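Long-range contacts in outer membrane protein Omp121 (Bacteroides thetaiotaomicron, PDB 5FQ8), which probably takes up nutrients across the outer membrane as a TonB-dependent receptor, working with a partner protein, and binds metal ions: residues K765-E770 and P786-E791; Q774-V779 and V856-N861. All blocks are in the same frame, centred on the assembly; numbering follows the deposited sequence.

Followed from the N terminus, the four segments alternate: 765-770, 774-779, 786-791, 856-861. Interaction 1 therefore closes a loop of 15 residues and interaction 2 one of 76, and the two loops cross instead of nesting. The contact centres lie about 13 Å apart, and strand 777-778, part of interaction 2, also touches both segments of interaction 1: V778 N is 2.8 Å from E770 O and V787 N is 3.1 Å from V778 O, both probable hydrogen bonds. Interaction 1 belongs to the excursion between barrel strands 716-731 and 802-812; interaction 2 joins it to the excursion between strands 828-831 and 899-915, probably on the extracellular side of the barrel.

Interaction 1: K765-E770 and P786-E791; sequences KAQVAE and PVEASE
The side chains of Q767 and E788 cross at about a right angle, with the amide and carboxylate planes 72° apart, so the two flat groups do not stack. Q767 CB lies 3.9 Å from E788 OE2. That oxygen is also hydrogen-bonded to a polar side chain on the chain of another protein in the assembly, so E788 reaches from the 786-791 loop to the partner chain as well as to Q767. An alanine in place of E788 would probably leave that partner side chain without its mate and open a gap beside Q767 CB.

E770 and V787 are arranged differently: they run side by side and point the same way, E770 OE1 3.5 Å from V787 CG1. With CG anti to the backbone N (chi1 -175°) and the rest of the chain extended, the E770 carboxylate is carried past the valine, where OE2 forms a salt bridge with K862. A water joins the two segments here, giving a weak bond to E770 OE1 and one of 2.8 Å to E788 O.

On another flank A769 CB meets P786 CB at 3.9 Å. The backbones touch through a single bridge, A769 with E788: A789 N donates to V768 O at 3.1 Å, at 171° about the hydrogen, and E770 N donates to V787 O at 2.7 Å. Two backbone bonds thus hold the 786-791 loop against residues 768-770, while E770 and E788 each have a polar partner outside the two segments, K862 and a polar side chain of another protein's chain; the lysine is likely to offset the charge of E770, and the hydrogen bond to stabilise that of E788.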
loop_
_atom_site.group_PDB
_atom_site.type_symbol
_atom_site.label_atom_id
_atom_site.label_comp_id
_atom_site.label_asym_id
_atom_site.label_seq_id
_atom_site.Cartn_x
_atom_site.Cartn_y
_atom_site.Cartn_z
ATOM N N LYS B 765 31.960 -18.898 9.444
ATOM C CA LYS B 765 31.731 -20.192 10.067
ATOM C C LYS B 765 30.763 -20.983 9.204
ATOM O O LYS B 765 29.838 -20.425 8.628
ATOM C CB LYS B 765 31.175 -20.040 11.470
ATOM C CG LYS B 765 32.125 -19.454 12.470
ATOM C CD LYS B 765 31.503 -19.429 13.828
ATOM C CE LYS B 765 32.452 -18.910 14.873
ATOM N NZ LYS B 765 31.828 -18.941 16.221
ATOM N N ALA B 766 30.987 -22.283 9.100
ATOM C CA ALA B 766 30.144 -23.122 8.263
ATOM C C ALA B 766 30.242 -24.557 8.746
ATOM O O ALA B 766 31.181 -24.925 9.446
ATOM C CB ALA B 766 30.544 -23.002 6.794
ATOM N N GLN B 767 29.257 -25.368 8.373
ATOM C CA GLN B 767 29.203 -26.730 8.893
ATOM C C GLN B 767 30.241 -27.605 8.199
ATOM O O GLN B 767 30.270 -27.702 6.972
ATOM C CB GLN B 767 27.801 -27.334 8.764
ATOM C CG GLN B 767 27.247 -27.510 7.381
ATOM C CD GLN B 767 26.341 -28.713 7.259
ATOM O OE1 GLN B 767 25.999 -29.335 8.243
ATOM N NE2 GLN B 767 25.960 -29.049 6.043
ATOM N N VAL B 768 31.103 -28.218 9.001
ATOM C CA VAL B 768 32.093 -29.176 8.555
ATOM C C VAL B 768 31.712 -30.526 9.132
ATOM O O VAL B 768 30.902 -30.617 10.051
ATOM C CB VAL B 768 33.514 -28.766 8.985
ATOM C CG1 VAL B 768 33.647 -28.885 10.472
ATOM C CG2 VAL B 768 34.589 -29.584 8.250
ATOM N N ALA B 769 32.286 -31.584 8.573
ATOM C CA ALA B 769 31.959 -32.903 9.078
ATOM C C ALA B 769 32.817 -33.260 10.278
ATOM O O ALA B 769 33.878 -32.686 10.511
ATOM C CB ALA B 769 32.113 -33.958 7.998
ATOM N N GLU B 770 32.317 -34.205 11.065
ATOM C CA GLU B 770 33.026 -34.666 12.246
ATOM C C GLU B 770 34.221 -35.530 11.852
ATOM O O GLU B 770 34.193 -36.256 10.854
ATOM C CB GLU B 770 32.073 -35.450 13.147
ATOM C CG GLU B 770 32.668 -35.884 14.473
ATOM C CD GLU B 770 31.753 -36.758 15.297
ATOM O OE1 GLU B 770 30.775 -37.299 14.759
ATOM O OE2 GLU B 770 32.022 -36.902 16.499
ATOM N N PRO B 786 28.289 -38.087 5.488
ATOM C CA PRO B 786 29.064 -37.527 6.591
ATOM C C PRO B 786 28.180 -37.099 7.743
ATOM O O PRO B 786 26.988 -36.857 7.584
ATOM C CB PRO B 786 29.779 -36.330 5.956
ATOM C CG PRO B 786 29.173 -36.150 4.647
ATOM C CD PRO B 786 28.651 -37.468 4.215
ATOM N N VAL B 787 28.790 -37.024 8.915
ATOM C CA VAL B 787 28.122 -36.632 10.146
ATOM C C VAL B 787 28.575 -35.229 10.514
ATOM O O VAL B 787 29.774 -34.932 10.504
ATOM C CB VAL B 787 28.427 -37.626 11.280
ATOM C CG1 VAL B 787 27.989 -37.049 12.599
ATOM C CG2 VAL B 787 27.737 -38.942 11.026
ATOM N N GLU B 788 27.621 -34.373 10.856
ATOM C CA GLU B 788 27.951 -33.000 11.200
ATOM C C GLU B 788 28.708 -32.930 12.517
ATOM O O GLU B 788 28.377 -33.622 13.480
ATOM C CB GLU B 788 26.677 -32.164 11.276
ATOM C CG GLU B 788 26.882 -30.738 11.737
ATOM C CD GLU B 788 25.749 -29.840 11.340
ATOM O OE1 GLU B 788 24.862 -30.303 10.605
ATOM O OE2 GLU B 788 25.743 -28.672 11.761
ATOM N N ALA B 789 29.731 -32.087 12.557
ATOM C CA ALA B 789 30.456 -31.848 13.790
ATOM C C ALA B 789 29.590 -31.078 14.778
ATOM O O ALA B 789 28.496 -30.621 14.465
ATOM C CB ALA B 789 31.742 -31.080 13.515
ATOM N N SER B 790 30.100 -30.937 15.990
ATOM C CA SER B 790 29.291 -30.354 17.047
ATOM C C SER B 790 29.070 -28.875 16.807
ATOM O O SER B 790 27.941 -28.384 16.875
ATOM C CB SER B 790 29.955 -30.582 18.395
ATOM O OG SER B 790 29.371 -29.762 19.382
ATOM N N GLU B 791 30.136 -28.149 16.526
ATOM C CA GLU B 791 30.048 -26.725 16.268
ATOM C C GLU B 791 30.446 -26.443 14.828
ATOM O O GLU B 791 31.159 -27.222 14.199
ATOM C CB GLU B 791 30.935 -25.958 17.242
ATOM C CG GLU B 791 30.833 -26.468 18.666
ATOM C CD GLU B 791 31.931 -25.932 19.554
ATOM O OE1 GLU B 791 32.825 -25.241 19.025
ATOM O OE2 GLU B 791 31.903 -26.202 20.775
HETATM O O HOH W 1 30.164 -27.832 11.947
HETATM O O HOH W 2 29.031 -35.115 15.700
#

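Interaction 2: Q774-V779 and V856-N861; sequences QGRIVV and VPNSVN
R776 lies across V860 at about a right angle, beside a short parallel strand pairing that forms one border of a three-stranded mixed sheet (777-778, 859-865, 868-873). V860 CG1 sits over one face of the guanidinium, 3.6 Å above its plane and offset toward the rim; Q774 NE2 lies over the opposite face. A bend at chi3 (-72°) folds the arginine over the valine, and NE is salt-bridged to D772, which fixes the group from outside the pair. The R776 CG methylene also meets N858 ND2 at 3.9 Å, the guanidinium and amide planes being 80° apart.

Side chains alternate between the two faces of the pairing. V778 CG2 touches V860 CG2 at 3.9 Å on one face, while I777 and S859 share the other. There I777 CG2 packs on V856 CG1 at 3.7 Å, the two side chains crossing at about a right angle, and V779 CG2 comes to 3.7 Å from S859 CB.

Register comes from the backbone in the parallel manner. I777 uses its N on N858 O at 3.2 Å and its O on V860 N at 2.9 Å, thereby spanning S859; V860 in turn accepts through its O from V779 N, spanning V778. Beyond this shell, a type II turn from V856 to S859 leads into the second strand, with N858 at its third position, where backbone bonds also tie N858 to the chain of another protein. The side chain of the last turn residue closes it: S859 OG donates to V856 O at 2.8 Å, in the carbonyl plane, and the same hydroxyl is hydrogen-bonded to N874 ND2.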
loop_
_atom_site.group_PDB
_atom_site.type_symbol
_atom_site.label_atom_id
_atom_site.label_comp_id
_atom_site.label_asym_id
_atom_site.label_seq_id
_atom_site.Cartn_x
_atom_site.Cartn_y
_atom_site.Cartn_z
ATOM N N GLN B 774 42.055 -38.725 14.923
ATOM C CA GLN B 774 43.167 -39.133 14.089
ATOM C C GLN B 774 42.977 -38.679 12.649
ATOM O O GLN B 774 43.737 -39.093 11.769
ATOM C CB GLN B 774 43.311 -40.653 14.198
ATOM C CG GLN B 774 44.589 -41.268 13.706
ATOM C CD GLN B 774 44.287 -42.374 12.739
ATOM O OE1 GLN B 774 43.279 -42.323 12.038
ATOM N NE2 GLN B 774 45.132 -43.395 12.709
ATOM N N GLY B 775 41.982 -37.845 12.384
ATOM C CA GLY B 775 41.830 -37.184 11.112
ATOM C C GLY B 775 40.742 -37.736 10.228
ATOM O O GLY B 775 40.354 -37.068 9.268
ATOM N N ARG B 776 40.233 -38.922 10.512
ATOM C CA ARG B 776 39.338 -39.570 9.572
ATOM C C ARG B 776 37.914 -39.037 9.700
ATOM O O ARG B 776 37.487 -38.566 10.756
ATOM C CB ARG B 776 39.395 -41.082 9.776
ATOM C CG ARG B 776 40.786 -41.673 9.486
ATOM C CD ARG B 776 40.938 -43.127 9.958
ATOM N NE ARG B 776 41.021 -43.216 11.411
ATOM C CZ ARG B 776 40.916 -44.348 12.103
ATOM N NH1 ARG B 776 40.721 -45.495 11.473
ATOM N NH2 ARG B 776 41.004 -44.329 13.428
ATOM N N ILE B 777 37.185 -39.106 8.596
ATOM C CA ILE B 777 35.872 -38.486 8.481
ATOM C C ILE B 777 34.828 -39.424 9.059
ATOM O O ILE B 777 34.778 -40.608 8.712
ATOM C CB ILE B 777 35.569 -38.149 7.013
ATOM C CG1 ILE B 777 34.229 -37.460 6.885
ATOM C CG2 ILE B 777 35.544 -39.364 6.172
ATOM C CD1 ILE B 777 34.385 -36.019 6.753
ATOM N N VAL B 778 34.000 -38.910 9.952
ATOM C CA VAL B 778 32.951 -39.734 10.524
ATOM C C VAL B 778 31.777 -39.746 9.570
ATOM O O VAL B 778 31.355 -38.702 9.078
ATOM C CB VAL B 778 32.531 -39.219 11.904
ATOM C CG1 VAL B 778 31.537 -40.159 12.507
ATOM C CG2 VAL B 778 33.728 -39.061 12.797
ATOM N N VAL B 779 31.240 -40.923 9.309
ATOM C CA VAL B 779 30.048 -41.048 8.497
ATOM C C VAL B 779 29.034 -41.916 9.226
ATOM O O VAL B 779 29.335 -42.569 10.219
ATOM C CB VAL B 779 30.351 -41.626 7.112
ATOM C CG1 VAL B 779 31.186 -40.656 6.325
ATOM C CG2 VAL B 779 31.066 -42.911 7.281
ATOM N N VAL B 856 33.060 -43.147 1.197
ATOM C CA VAL B 856 33.853 -41.948 1.438
ATOM C C VAL B 856 35.250 -42.375 1.858
ATOM O O VAL B 856 35.392 -43.172 2.784
ATOM C CB VAL B 856 33.197 -41.056 2.504
ATOM C CG1 VAL B 856 34.094 -39.892 2.847
ATOM C CG2 VAL B 856 31.875 -40.556 2.006
ATOM N N PRO B 857 36.296 -41.918 1.186
ATOM C CA PRO B 857 37.641 -42.346 1.557
ATOM C C PRO B 857 38.014 -41.847 2.943
ATOM O O PRO B 857 37.729 -40.702 3.302
ATOM C CB PRO B 857 38.517 -41.721 0.463
ATOM C CG PRO B 857 37.630 -41.629 -0.690
ATOM C CD PRO B 857 36.309 -41.216 -0.102
ATOM N N ASN B 858 38.632 -42.739 3.723
ATOM C CA ASN B 858 39.105 -42.479 5.081
ATOM C C ASN B 858 37.976 -42.443 6.095
ATOM O O ASN B 858 38.095 -41.783 7.124
ATOM C CB ASN B 858 39.879 -41.162 5.157
ATOM C CG ASN B 858 41.350 -41.375 5.352
ATOM O OD1 ASN B 858 41.894 -42.401 4.946
ATOM N ND2 ASN B 858 42.008 -40.414 5.987
ATOM N N SER B 859 36.893 -43.148 5.834
ATOM C CA SER B 859 35.701 -43.004 6.650
ATOM C C SER B 859 35.728 -43.935 7.850
ATOM O O SER B 859 36.212 -45.063 7.773
ATOM C CB SER B 859 34.460 -43.277 5.807
ATOM O OG SER B 859 34.586 -44.481 5.080
ATOM N N VAL B 860 35.205 -43.449 8.968
ATOM C CA VAL B 860 35.017 -44.256 10.158
ATOM C C VAL B 860 33.552 -44.207 10.546
ATOM O O VAL B 860 32.762 -43.461 9.977
ATOM C CB VAL B 860 35.888 -43.780 11.325
ATOM C CG1 VAL B 860 37.323 -43.714 10.892
ATOM C CG2 VAL B 860 35.409 -42.435 11.787
ATOM N N ASN B 861 33.194 -45.027 11.518
ATOM C CA ASN B 861 31.923 -44.918 12.206
ATOM C C ASN B 861 32.222 -44.633 13.663
ATOM O O ASN B 861 33.174 -45.170 14.215
ATOM C CB ASN B 861 31.091 -46.182 12.061
ATOM C CG ASN B 861 30.712 -46.455 10.633
ATOM O OD1 ASN B 861 30.819 -45.586 9.794
ATOM N ND2 ASN B 861 30.261 -47.658 10.350
#